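UDP-N-Acetylenolpyruvylglucosamine Reductase (Thermus caldophilus, PDB 2GQT) uses FAD and NADPH to reduce UDP-N-acetylenolpyruvylglucosamine to UDP-N-acetylmuramate, a step in building the peptidoglycan of the cell wall. Local coordinates at residues E32-K35 / R36-A40. Residues are numbered along the deposited sequence; the frame is centred on the assembly and turned at random.
Sequences EELK and RATEA
Thr38 and Leu34 meet one turn apart at the C-terminal end of helix 31-37, an end closed mainly by backbone bonds, with one hydroxyl folded back beside the last carbonyls. The carbonyl Leu34 O takes the backbone N-H of Thr38, N to O 3.2 Å, in a bent bond (142° at the hydrogen). The hydroxyl Thr38 OG1 lies 2.9 Å from the same Leu34 O and 3.1 Å from Lys35 O; which carbonyl receives its proton is not settled. A chi1 of 54° sets OG1 between the backbone N and the carbonyl carbon. The methyl Thr38 CG2 meets Leu34 CD1 at 4.1 Å, the two side chains crossing at a slant. Thr38 is where helical geometry is first lost, and Glu39 N bonds back to Arg36 O. Lys35 NZ bridges to the syn side of Glu32 OE2 at 3.1 Å. Nearer the start, Glu33 OE2 accepts the N-H of Glu29. Within the FAD-binding domain, helix 31-37 is the helix of a beta-alpha-beta crossover between parallel strands 22-28 and 42-44, with strand 61-65 between them; Leu34 and Ala37 pack on 22-28 and 61-65 of this mixed sheet, while Leu34, Lys35 and Thr38 touch Phe134 of strand 128-135.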
loop_
_atom_site.group_PDB
_atom_site.type_symbol
_atom_site.label_atom_id
_atom_site.label_comp_id
_atom_site.label_asym_id
_atom_site.label_seq_id
_atom_site.Cartn_x
_atom_site.Cartn_y
_atom_site.Cartn_z
ATOM N N GLU A 32 -18.665 -15.324 -4.105
ATOM C CA GLU A 32 -20.049 -14.877 -4.288
ATOM C C GLU A 32 -20.328 -13.521 -3.642
ATOM O O GLU A 32 -21.039 -12.692 -4.209
ATOM C CB GLU A 32 -21.048 -15.938 -3.800
ATOM C CG GLU A 32 -21.153 -17.157 -4.711
ATOM C CD GLU A 32 -21.478 -16.784 -6.151
ATOM O OE1 GLU A 32 -22.447 -16.024 -6.375
ATOM O OE2 GLU A 32 -20.758 -17.247 -7.059
ATOM N N GLU A 33 -19.752 -13.290 -2.464
ATOM C CA GLU A 33 -19.877 -11.998 -1.803
ATOM C C GLU A 33 -19.175 -10.902 -2.613
ATOM O O GLU A 33 -19.689 -9.795 -2.724
ATOM C CB GLU A 33 -19.351 -12.061 -0.364
ATOM C CG GLU A 33 -20.294 -12.806 0.601
ATOM C CD GLU A 33 -19.719 -12.986 1.999
ATOM O OE1 GLU A 33 -20.346 -13.685 2.828
ATOM O OE2 GLU A 33 -18.638 -12.436 2.283
ATOM N N LEU A 34 -18.020 -11.222 -3.198
ATOM C CA LEU A 34 -17.323 -10.271 -4.082
ATOM C C LEU A 34 -18.159 -9.910 -5.313
ATOM O O LEU A 34 -18.239 -8.737 -5.683
ATOM C CB LEU A 34 -15.953 -10.801 -4.511
ATOM C CG LEU A 34 -15.091 -9.793 -5.284
ATOM C CD1 LEU A 34 -14.862 -8.511 -4.482
ATOM C CD2 LEU A 34 -13.777 -10.418 -5.687
ATOM N N LYS A 35 -18.784 -10.913 -5.932
ATOM C CA LYS A 35 -19.648 -10.689 -7.100
ATOM C C LYS A 35 -20.785 -9.727 -6.767
ATOM O O LYS A 35 -21.114 -8.848 -7.568
ATOM C CB LYS A 35 -20.182 -12.016 -7.652
ATOM C CG LYS A 35 -19.130 -12.814 -8.418
ATOM C CD LYS A 35 -19.464 -14.295 -8.508
ATOM C CE LYS A 35 -20.194 -14.648 -9.788
ATOM N NZ LYS A 35 -20.357 -16.124 -9.894
ATOM N N ARG A 36 -21.349 -9.875 -5.569
ATOM C CA ARG A 36 -22.434 -9.018 -5.098
ATOM C C ARG A 36 -21.972 -7.592 -4.771
ATOM O O ARG A 36 -22.611 -6.618 -5.170
ATOM C CB ARG A 36 -23.144 -9.650 -3.891
ATOM C CG ARG A 36 -24.256 -8.797 -3.304
ATOM C CD ARG A 36 -24.653 -9.259 -1.919
ATOM N NE ARG A 36 -25.140 -8.135 -1.120
ATOM C CZ ARG A 36 -25.237 -8.128 0.206
ATOM N NH1 ARG A 36 -24.876 -9.190 0.920
ATOM N NH2 ARG A 36 -25.693 -7.049 0.824
ATOM N N ALA A 37 -20.857 -7.473 -4.053
ATOM C CA ALA A 37 -20.333 -6.166 -3.657
ATOM C C ALA A 37 -20.006 -5.279 -4.863
ATOM O O ALA A 37 -20.141 -4.060 -4.789
ATOM C CB ALA A 37 -19.102 -6.339 -2.783
ATOM N N THR A 38 -19.591 -5.900 -5.966
ATOM C CA THR A 38 -19.131 -5.171 -7.155
ATOM C C THR A 38 -20.248 -4.826 -8.145
ATOM O O THR A 38 -19.970 -4.383 -9.259
ATOM C CB THR A 38 -18.025 -5.941 -7.913
ATOM O OG1 THR A 38 -18.474 -7.268 -8.216
ATOM C CG2 THR A 38 -16.751 -6.004 -7.090
ATOM N N GLU A 39 -21.500 -5.015 -7.736
ATOM C CA GLU A 39 -22.650 -4.751 -8.607
ATOM C C GLU A 39 -22.967 -3.265 -8.726
ATOM O O GLU A 39 -23.735 -2.858 -9.599
ATOM C CB GLU A 39 -23.875 -5.519 -8.118
ATOM C CG GLU A 39 -23.828 -7.007 -8.416
ATOM C CD GLU A 39 -25.045 -7.744 -7.887
ATOM O OE1 GLU A 39 -25.813 -7.149 -7.101
ATOM O OE2 GLU A 39 -25.226 -8.924 -8.250
ATOM N N ALA A 40 -22.387 -2.464 -7.836
ATOM C CA ALA A 40 -22.480 -1.014 -7.902
ATOM C C ALA A 40 -21.070 -0.420 -7.824
ATOM O O ALA A 40 -20.131 -1.133 -7.451
ATOM C CB ALA A 40 -23.350 -0.495 -6.775
#